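PDB 3W1Y: microtubule-associated protein 1A/1B, light chain 3 from Trypanosoma brucei brucei, which probably binds phosphatidylethanolamine and, as a likely lipid-linked member of the ubiquitin-like ATG8 family, probably works at membranes in autophagy. Local coordinates for residues Gly113-Arg118 / Gly124-Ser129; Ile34-Glu39 / Met79-Ala84; Tyr8-Thr13 / Leu65-Phe70. One frame throughout, in Å; residues are numbered along the deposited sequence.

Contact 1 of 3, residues Gly113-Arg118 / Gly124-Ser129; sequences GDIYAR and GFLYVS
Tyr-116 reaches from helix 112-119 to Gly-124 and Leu-126, where the chain turns out of a loop into strand 126-133, and the two pieces together form the last helix-strand step of the ubiquitin-like fold of ATG8 proteins. The pairing illustrates how a tyrosine can be apolar along its length and polar at its end. From CB, CG lies anti to the backbone N (chi1 -173°), which carries the ring off the helix toward the strand. Toward the strand segment, the ring offers one edge. Its CD1 meets CB of Leu-126 at 4.0 Å, the two side chains sliding past each other in opposite directions. Further along, CE1 of Tyr-116 approaches Phe-125 C at 4.4 Å. It also comes close to the oxygen of Gly-124, which sits in the plane of the tyrosine ring, so that ring and hydroxyl address the loop edge-on.

The preceding residue, Ile-115, points toward the strand and places CG2 against both methyls of Leu-126. Leu-126 thus has its CB beside the tyrosine and its branched end beside the isoleucine. Around the pair, Ile-34 of strand 33-40 and Arg-27 of helix 16-29 also touch Tyr-116, while Val-78 and Ile-101 pack on Ile-115. At the tip of the tyrosine, Tyr-116 OH donates a hydrogen bond to O of Gly-124 at 2.8 Å, in the carbonyl plane and on a lone pair, with a C=O...O angle of 135°.

Contact 2 of 3, residues Ile34-Glu39 / Met79-Ala84; sequences IPILCE and MEFMMA
Phe-81 extends from helix 78-88 toward strand 33-40, where Ile-36 and Cys-38 receive its ring in two different ways. Its CG is anti to the backbone N (chi1 167°), a conformation that carries the ring away from the helix with CZ leading. Ile-36 meets it with both branches: CG2 lies 3.8 Å from Phe-81 CZ, while CD1, at the end of the longer arm, stands over one ring face and approaches CD1 of Phe-81 at 4.1 Å. With CG1 beside the backbone N and chi2 at 169°, the extended arm brings CD1 over the ring. Cys-38 comes instead to the rim. A chi1 of -39° sets its SG beside the backbone N, opposite the carbonyl carbon, and there it is 3.4 Å from Phe-81 CZ and 4.7 Å from the ring centroid, in the ring plane, a sulfur-aromatic contact made at the edge. The example shows one aromatic ring using face and edge for two residues spaced two apart on a strand, which therefore point the same way. Phe-70 of strand 68-73 meets the same ring edge-to-face, and Leu-72 and Val-128 add apolar contacts, placing Phe-81 in the buried layer between helix 78-88 and the sheet, across strands 68-73, 33-40 and 126-133.

Contact 3 of 3, residues Tyr8-Thr13 / Leu65-Phe70; sequences YRYQYT and LDCNKF
Tyr-10 has the largest share of this contact, facing Cys-67 and Lys-69. Cys-67 SG touches CD1 of Tyr-10 at 3.9 Å and lies 4.8 Å from the ring centroid, 48° off the ring normal, an oblique sulfur-aromatic contact. A chi1 of 172° swings this SG away from the Cys-67 amide nitrogen and toward the tyrosine. Lys-69 arrives differently: its chain is extended beyond CG and crosses the tyrosine side chain at about a right angle, bringing the ammonium group near the hydroxyl.

In ATG8 proteins, N-terminal helices are added to a ubiquitin-like body, and here the short helix 9-13 is laid against the edge strand 68-73 and the turn that leads into it. The polar ends of both side chains have a shared partner in Glu-22 of helix 16-29, which forms a salt bridge with Lys-69 NZ and a hydrogen bond with Tyr-10 OH. The direct bond from Lys-69 NZ to Tyr-10 OH is weak, and the position of that hydroxyl is less certain. Shared between these two groups, the Glu-22 carboxylate would probably be stabilised in its charged form. Close by, Arg-9 adds a salt bridge to Glu-64, and Leu-37 of strand 33-40 touches both Cys-67 and Lys-69.

The three contacts are tied to one mixed sheet, ordered 68-73, 33-40, 126-133, 96-100. Contact 2 uses strand 33-40, contact 1 its parallel neighbour 126-133, and contact 3 the antiparallel outermost strand 68-73. The centre of contact 1 lies about 10 Å from that of contact 2 and about 15 Å from that of contact 3; the centres of contacts 2 and 3 are about 13 Å apart. Probable backbone hydrogen bonds join the strands: Leu-126 N to Pro-35 O at 2.8 Å, and Cys-38 N to Asn-68 O at 2.7 Å. Along the chain, contacts 2 and 3 alternate their segments, and both close before contact 1 opens. Contacts 1 and 2 bring helices 112-119 and 78-88 to one face of the sheet, while contact 3 lies on the opposite face with the N-terminal helix.

Contact 1 of 3, residues Gly113-Arg118 / Gly124-Ser129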
loop_
_atom_site.group_PDB
_atom_site.type_symbol
_atom_site.label_atom_id
_atom_site.label_comp_id
_atom_site.label_asym_id
_atom_site.label_seq_id
_atom_site.Cartn_x
_atom_site.Cartn_y
_atom_site.Cartn_z
ATOM N N GLY A 113 15.692 6.988 2.860
ATOM C CA GLY A 113 17.125 7.318 2.799
ATOM C C GLY A 113 17.980 6.207 2.212
ATOM O O GLY A 113 18.927 6.467 1.485
ATOM N N ASP A 114 17.643 4.949 2.497
ATOM C CA ASP A 114 18.394 3.841 1.897
ATOM C C ASP A 114 18.088 3.727 0.411
ATOM O O ASP A 114 18.976 3.466 -0.383
ATOM C CB ASP A 114 18.139 2.516 2.628
ATOM C CG ASP A 114 18.749 2.501 4.037
ATOM O OD1 ASP A 114 19.892 2.996 4.210
ATOM O OD2 ASP A 114 18.093 1.980 4.966
ATOM N N ILE A 115 16.838 3.952 0.030
ATOM C CA ILE A 115 16.451 3.878 -1.388
ATOM C C ILE A 115 17.083 5.036 -2.149
ATOM O O ILE A 115 17.591 4.870 -3.262
ATOM C CB ILE A 115 14.904 3.899 -1.534
ATOM C CG1 ILE A 115 14.304 2.676 -0.804
ATOM C CG2 ILE A 115 14.480 3.973 -3.002
ATOM C CD1 ILE A 115 12.808 2.720 -0.672
ATOM N N TYR A 116 17.045 6.206 -1.523
ATOM C CA TYR A 116 17.654 7.410 -2.063
ATOM C C TYR A 116 19.143 7.238 -2.400
ATOM O O TYR A 116 19.556 7.511 -3.531
ATOM C CB TYR A 116 17.456 8.544 -1.075
ATOM C CG TYR A 116 17.896 9.878 -1.571
ATOM C CD1 TYR A 116 17.196 10.522 -2.582
ATOM C CD2 TYR A 116 19.004 10.522 -1.007
ATOM C CE1 TYR A 116 17.581 11.781 -3.034
ATOM C CE2 TYR A 116 19.398 11.785 -1.446
ATOM C CZ TYR A 116 18.682 12.407 -2.473
ATOM O OH TYR A 116 19.061 13.658 -2.927
ATOM N N ALA A 117 19.932 6.778 -1.423
ATOM C CA ALA A 117 21.363 6.454 -1.621
ATOM C C ALA A 117 21.646 5.614 -2.856
ATOM O O ALA A 117 22.603 5.877 -3.590
ATOM C CB ALA A 117 21.958 5.783 -0.375
ATOM N N ARG A 118 20.813 4.613 -3.103
ATOM C CA ARG A 118 21.003 3.745 -4.268
ATOM C C ARG A 118 20.353 4.229 -5.586
ATOM O O ARG A 118 20.845 3.887 -6.682
ATOM C CB ARG A 118 20.541 2.308 -3.951
ATOM C CG ARG A 118 19.036 2.097 -3.930
ATOM C CD ARG A 118 18.678 0.664 -4.408
ATOM N NE ARG A 118 17.311 0.573 -4.967
ATOM C CZ ARG A 118 16.241 0.146 -4.293
ATOM N NH1 ARG A 118 16.364 -0.252 -3.027
ATOM N NH2 ARG A 118 15.043 0.112 -4.881
ATOM N N GLY A 124 19.191 14.997 -8.165
ATOM C CA GLY A 124 18.897 15.056 -6.740
ATOM C C GLY A 124 17.558 14.477 -6.299
ATOM O O GLY A 124 17.386 14.198 -5.115
ATOM N N PHE A 125 16.609 14.316 -7.219
ATOM C CA PHE A 125 15.294 13.760 -6.859
ATOM C C PHE A 125 15.359 12.245 -6.831
ATOM O O PHE A 125 16.137 11.638 -7.581
ATOM C CB PHE A 125 14.194 14.115 -7.880
ATOM C CG PHE A 125 13.588 15.488 -7.711
ATOM C CD1 PHE A 125 13.926 16.514 -8.595
ATOM C CD2 PHE A 125 12.633 15.731 -6.727
ATOM C CE1 PHE A 125 13.353 17.795 -8.474
ATOM C CE2 PHE A 125 12.056 16.995 -6.597
ATOM C CZ PHE A 125 12.433 18.032 -7.477
ATOM N N LEU A 126 14.524 11.656 -5.967
ATOM C CA LEU A 126 14.140 10.250 -6.084
ATOM C C LEU A 126 12.853 10.206 -6.934
ATOM O O LEU A 126 11.832 10.757 -6.521
ATOM C CB LEU A 126 13.873 9.656 -4.699
ATOM C CG LEU A 126 13.470 8.193 -4.703
ATOM C CD1 LEU A 126 14.536 7.331 -5.405
ATOM C CD2 LEU A 126 13.175 7.708 -3.280
ATOM N N TYR A 127 12.941 9.613 -8.131
ATOM C CA TYR A 127 11.816 9.498 -9.040
ATOM C C TYR A 127 10.999 8.242 -8.743
ATOM O O TYR A 127 11.557 7.165 -8.557
ATOM C CB TYR A 127 12.307 9.523 -10.490
ATOM C CG TYR A 127 12.639 10.939 -10.926
ATOM C CD1 TYR A 127 13.903 11.469 -10.718
ATOM C CD2 TYR A 127 11.661 11.755 -11.504
ATOM C CE1 TYR A 127 14.201 12.775 -11.085
ATOM C CE2 TYR A 127 11.945 13.050 -11.883
ATOM C CZ TYR A 127 13.221 13.562 -11.671
ATOM O OH TYR A 127 13.513 14.857 -12.043
ATOM N N VAL A 128 9.679 8.397 -8.679
ATOM C CA VAL A 128 8.783 7.317 -8.319
ATOM C C VAL A 128 7.562 7.333 -9.265
ATOM O O VAL A 128 6.965 8.399 -9.530
ATOM C CB VAL A 128 8.320 7.421 -6.834
ATOM C CG1 VAL A 128 7.284 6.364 -6.508
ATOM C CG2 VAL A 128 9.506 7.351 -5.855
ATOM N N SER A 129 7.219 6.151 -9.785
ATOM C CA SER A 129 5.993 5.941 -10.521
ATOM C C SER A 129 4.968 5.375 -9.568
ATOM O O SER A 129 5.268 4.498 -8.757
ATOM C CB SER A 129 6.189 4.945 -11.655
ATOM O OG SER A 129 7.248 5.354 -12.485
#

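Contact 2 of 3, residues Ile34-Glu39 / Met79-Ala84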
loop_
_atom_site.group_PDB
_atom_site.type_symbol
_atom_site.label_atom_id
_atom_site.label_comp_id
_atom_site.label_asym_id
_atom_site.label_seq_id
_atom_site.Cartn_x
_atom_site.Cartn_y
_atom_site.Cartn_z
ATOM N N ILE A 34 14.369 13.579 2.035
ATOM C CA ILE A 34 14.490 13.018 0.702
ATOM C C ILE A 34 13.480 13.733 -0.195
ATOM O O ILE A 34 12.279 13.703 0.075
ATOM C CB ILE A 34 14.209 11.483 0.747
ATOM C CG1 ILE A 34 15.081 10.791 1.835
ATOM C CG2 ILE A 34 14.312 10.833 -0.680
ATOM C CD1 ILE A 34 16.656 10.957 1.656
ATOM N N PRO A 35 13.972 14.409 -1.256
ATOM C CA PRO A 35 13.048 14.967 -2.261
ATOM C C PRO A 35 12.593 13.912 -3.268
ATOM O O PRO A 35 13.407 13.233 -3.889
ATOM C CB PRO A 35 13.859 16.081 -2.925
ATOM C CG PRO A 35 15.320 15.687 -2.700
ATOM C CD PRO A 35 15.389 14.747 -1.516
ATOM N N ILE A 36 11.276 13.804 -3.427
ATOM C CA ILE A 36 10.651 12.752 -4.170
ATOM C C ILE A 36 9.738 13.365 -5.234
ATOM O O ILE A 36 8.948 14.270 -4.953
ATOM C CB ILE A 36 9.831 11.840 -3.230
ATOM C CG1 ILE A 36 10.718 11.298 -2.107
ATOM C CG2 ILE A 36 9.119 10.693 -4.010
ATOM C CD1 ILE A 36 9.934 10.606 -0.966
ATOM N N LEU A 37 9.874 12.877 -6.465
ATOM C CA LEU A 37 9.024 13.327 -7.554
ATOM C C LEU A 37 8.205 12.120 -8.003
ATOM O O LEU A 37 8.789 11.140 -8.448
ATOM C CB LEU A 37 9.914 13.895 -8.683
ATOM C CG LEU A 37 9.318 14.668 -9.871
ATOM C CD1 LEU A 37 8.414 13.754 -10.691
ATOM C CD2 LEU A 37 8.579 15.891 -9.405
ATOM N N CYS A 38 6.875 12.152 -7.813
ATOM C CA CYS A 38 5.992 11.045 -8.257
ATOM C C CYS A 38 5.154 11.413 -9.436
ATOM O O CYS A 38 4.558 12.482 -9.447
ATOM C CB CYS A 38 5.012 10.553 -7.177
ATOM S SG CYS A 38 5.708 10.503 -5.643
ATOM N N GLU A 39 5.117 10.513 -10.412
ATOM C CA GLU A 39 4.284 10.645 -11.585
ATOM C C GLU A 39 3.545 9.335 -11.813
ATOM O O GLU A 39 4.050 8.274 -11.449
ATOM C CB GLU A 39 5.108 10.966 -12.833
ATOM C CG GLU A 39 5.780 12.328 -12.788
ATOM C CD GLU A 39 6.528 12.643 -14.078
ATOM O OE1 GLU A 39 6.662 11.785 -14.967
ATOM O OE2 GLU A 39 7.007 13.759 -14.205
ATOM N N MET A 79 6.152 2.571 3.379
ATOM C CA MET A 79 4.749 2.605 3.764
ATOM C C MET A 79 4.270 4.022 4.123
ATOM O O MET A 79 3.169 4.432 3.741
ATOM C CB MET A 79 4.493 1.596 4.918
ATOM C CG MET A 79 3.044 1.570 5.426
ATOM S SD MET A 79 1.908 0.979 4.122
ATOM C CE MET A 79 2.117 -0.781 4.372
ATOM N N GLU A 80 5.085 4.749 4.883
ATOM C CA GLU A 80 4.734 6.117 5.283
ATOM C C GLU A 80 4.595 7.024 4.072
ATOM O O GLU A 80 3.640 7.792 3.975
ATOM C CB GLU A 80 5.750 6.689 6.292
ATOM C CG GLU A 80 5.434 6.278 7.725
ATOM C CD GLU A 80 6.591 6.508 8.714
ATOM O OE1 GLU A 80 6.348 7.166 9.755
ATOM O OE2 GLU A 80 7.720 6.013 8.477
ATOM N N PHE A 81 5.550 6.922 3.151
ATOM C CA PHE A 81 5.453 7.588 1.859
ATOM C C PHE A 81 4.156 7.245 1.139
ATOM O O PHE A 81 3.458 8.136 0.663
ATOM C CB PHE A 81 6.667 7.235 0.984
ATOM C CG PHE A 81 6.514 7.616 -0.458
ATOM C CD1 PHE A 81 6.171 8.898 -0.827
ATOM C CD2 PHE A 81 6.737 6.681 -1.453
ATOM C CE1 PHE A 81 6.029 9.236 -2.148
ATOM C CE2 PHE A 81 6.604 7.031 -2.801
ATOM C CZ PHE A 81 6.243 8.300 -3.133
ATOM N N MET A 82 3.835 5.965 1.069
ATOM C CA MET A 82 2.634 5.535 0.388
ATOM C C MET A 82 1.361 6.075 1.028
ATOM O O MET A 82 0.414 6.426 0.323
ATOM C CB MET A 82 2.579 4.026 0.313
ATOM C CG MET A 82 3.303 3.430 -0.863
ATOM S SD MET A 82 3.461 1.683 -0.478
ATOM C CE MET A 82 1.798 1.133 -0.839
ATOM N N MET A 83 1.347 6.148 2.355
ATOM C CA MET A 83 0.238 6.776 3.076
ATOM C C MET A 83 0.181 8.268 2.827
ATOM O O MET A 83 -0.899 8.783 2.643
ATOM C CB MET A 83 0.277 6.484 4.578
ATOM C CG MET A 83 0.232 4.986 4.878
ATOM S SD MET A 83 0.722 4.668 6.586
ATOM C CE MET A 83 -0.916 4.787 7.393
ATOM N N ALA A 84 1.324 8.955 2.787
ATOM C CA ALA A 84 1.326 10.371 2.391
ATOM C C ALA A 84 0.747 10.604 0.959
ATOM O O ALA A 84 0.005 11.565 0.726
ATOM C CB ALA A 84 2.717 10.969 2.529
#

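Contact 3 of 3, residues Tyr8-Thr13 / Leu65-Phe70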
loop_
_atom_site.group_PDB
_atom_site.type_symbol
_atom_site.label_atom_id
_atom_site.label_comp_id
_atom_site.label_asym_id
_atom_site.label_seq_id
_atom_site.Cartn_x
_atom_site.Cartn_y
_atom_site.Cartn_z
ATOM N N TYR A 8 10.805 10.476 -17.226
ATOM C CA TYR A 8 9.726 11.131 -16.526
ATOM C C TYR A 8 9.413 12.454 -17.189
ATOM O O TYR A 8 10.318 13.173 -17.649
ATOM C CB TYR A 8 10.129 11.349 -15.063
ATOM C CG TYR A 8 10.074 10.068 -14.268
ATOM C CD1 TYR A 8 11.132 9.142 -14.300
ATOM C CD2 TYR A 8 8.949 9.766 -13.499
ATOM C CE1 TYR A 8 11.062 7.951 -13.580
ATOM C CE2 TYR A 8 8.874 8.584 -12.786
ATOM C CZ TYR A 8 9.925 7.685 -12.835
ATOM O OH TYR A 8 9.820 6.523 -12.099
ATOM N N ARG A 9 8.126 12.773 -17.219
ATOM C CA ARG A 9 7.653 14.033 -17.762
ATOM C C ARG A 9 8.356 15.263 -17.185
ATOM O O ARG A 9 8.760 16.149 -17.928
ATOM C CB ARG A 9 6.151 14.142 -17.579
ATOM C CG ARG A 9 5.584 15.299 -18.346
ATOM C CD ARG A 9 4.108 15.118 -18.666
ATOM N NE ARG A 9 3.669 16.328 -19.345
ATOM C CZ ARG A 9 3.508 17.494 -18.736
ATOM N NH1 ARG A 9 3.703 17.580 -17.428
ATOM N NH2 ARG A 9 3.141 18.563 -19.439
ATOM N N TYR A 10 8.531 15.287 -15.866
ATOM C CA TYR A 10 9.280 16.347 -15.166
ATOM C C TYR A 10 10.700 16.612 -15.688
ATOM O O TYR A 10 11.145 17.746 -15.685
ATOM C CB TYR A 10 9.346 16.041 -13.676
ATOM C CG TYR A 10 9.485 17.245 -12.797
ATOM C CD1 TYR A 10 8.399 18.080 -12.546
ATOM C CD2 TYR A 10 10.679 17.521 -12.166
ATOM C CE1 TYR A 10 8.517 19.196 -11.716
ATOM C CE2 TYR A 10 10.810 18.611 -11.331
ATOM C CZ TYR A 10 9.726 19.437 -11.122
ATOM O OH TYR A 10 9.864 20.492 -10.302
ATOM N N GLN A 11 11.402 15.572 -16.128
ATOM C CA GLN A 11 12.734 15.752 -16.690
ATOM C C GLN A 11 12.739 16.315 -18.113
ATOM O O GLN A 11 13.710 16.939 -18.516
ATOM C CB GLN A 11 13.540 14.444 -16.632
ATOM C CG GLN A 11 13.879 13.988 -15.236
ATOM C CD GLN A 11 14.339 12.529 -15.194
ATOM O OE1 GLN A 11 13.709 11.643 -15.782
ATOM N NE2 GLN A 11 15.426 12.276 -14.489
ATOM N N TYR A 12 11.660 16.119 -18.870
ATOM C CA TYR A 12 11.560 16.724 -20.199
ATOM C C TYR A 12 11.132 18.172 -20.147
ATOM O O TYR A 12 11.444 18.945 -21.035
ATOM C CB TYR A 12 10.591 15.945 -21.097
ATOM C CG TYR A 12 11.134 14.613 -21.521
ATOM C CD1 TYR A 12 10.869 13.469 -20.763
ATOM C CD2 TYR A 12 11.940 14.484 -22.661
ATOM C CE1 TYR A 12 11.365 12.222 -21.128
ATOM C CE2 TYR A 12 12.458 13.218 -23.042
ATOM C CZ TYR A 12 12.156 12.099 -22.251
ATOM O OH TYR A 12 12.623 10.840 -22.578
ATOM N N THR A 13 10.376 18.538 -19.129
ATOM C CA THR A 13 9.780 19.886 -19.084
ATOM C C THR A 13 10.514 20.817 -18.145
ATOM O O THR A 13 10.245 22.007 -18.148
ATOM C CB THR A 13 8.253 19.859 -18.716
ATOM O OG1 THR A 13 8.086 19.161 -17.486
ATOM C CG2 THR A 13 7.454 19.126 -19.757
ATOM N N LEU A 65 -0.866 18.403 -12.817
ATOM C CA LEU A 65 -1.523 18.098 -11.532
ATOM C C LEU A 65 -1.384 16.646 -11.028
ATOM O O LEU A 65 -1.612 16.361 -9.836
ATOM C CB LEU A 65 -2.989 18.518 -11.578
ATOM C CG LEU A 65 -3.216 20.038 -11.683
ATOM C CD1 LEU A 65 -4.693 20.380 -11.718
ATOM C CD2 LEU A 65 -2.539 20.795 -10.504
ATOM N N ASP A 66 -1.006 15.741 -11.932
ATOM C CA ASP A 66 -0.715 14.339 -11.597
ATOM C C ASP A 66 0.670 14.154 -10.994
ATOM O O ASP A 66 0.990 13.098 -10.454
ATOM C CB ASP A 66 -0.761 13.500 -12.868
ATOM C CG ASP A 66 -2.159 13.073 -13.244
ATOM O OD1 ASP A 66 -3.097 13.155 -12.418
ATOM O OD2 ASP A 66 -2.314 12.643 -14.397
ATOM N N CYS A 67 1.513 15.164 -11.150
ATOM C CA CYS A 67 2.862 15.111 -10.610
ATOM C C CYS A 67 2.861 15.675 -9.202
ATOM O O CYS A 67 2.509 16.836 -9.002
ATOM C CB CYS A 67 3.821 15.908 -11.495
ATOM S SG CYS A 67 5.468 16.112 -10.836
ATOM N N ASN A 68 3.253 14.836 -8.243
ATOM C CA ASN A 68 3.315 15.195 -6.840
ATOM C C ASN A 68 4.758 15.080 -6.322
ATOM O O ASN A 68 5.454 14.099 -6.593
ATOM C CB ASN A 68 2.391 14.284 -6.035
ATOM C CG ASN A 68 0.926 14.507 -6.361
ATOM O OD1 ASN A 68 0.328 15.480 -5.913
ATOM N ND2 ASN A 68 0.340 13.600 -7.124
ATOM N N LYS A 69 5.195 16.111 -5.609
ATOM C CA LYS A 69 6.487 16.154 -4.968
ATOM C C LYS A 69 6.311 16.011 -3.475
ATOM O O LYS A 69 5.328 16.478 -2.905
ATOM C CB LYS A 69 7.150 17.496 -5.195
ATOM C CG LYS A 69 7.496 17.804 -6.630
ATOM C CD LYS A 69 7.782 19.284 -6.689
ATOM C CE LYS A 69 8.415 19.644 -7.974
ATOM N NZ LYS A 69 8.449 21.119 -8.115
ATOM N N PHE A 70 7.278 15.372 -2.835
ATOM C CA PHE A 70 7.263 15.197 -1.389
ATOM C C PHE A 70 8.659 15.508 -0.903
ATOM O O PHE A 70 9.595 15.409 -1.651
ATOM C CB PHE A 70 6.878 13.742 -1.016
ATOM C CG PHE A 70 5.477 13.363 -1.406
ATOM C CD1 PHE A 70 5.173 12.987 -2.707
ATOM C CD2 PHE A 70 4.442 13.414 -0.477
ATOM C CE1 PHE A 70 3.853 12.660 -3.079
ATOM C CE2 PHE A 70 3.133 13.084 -0.849
ATOM C CZ PHE A 70 2.852 12.701 -2.156
#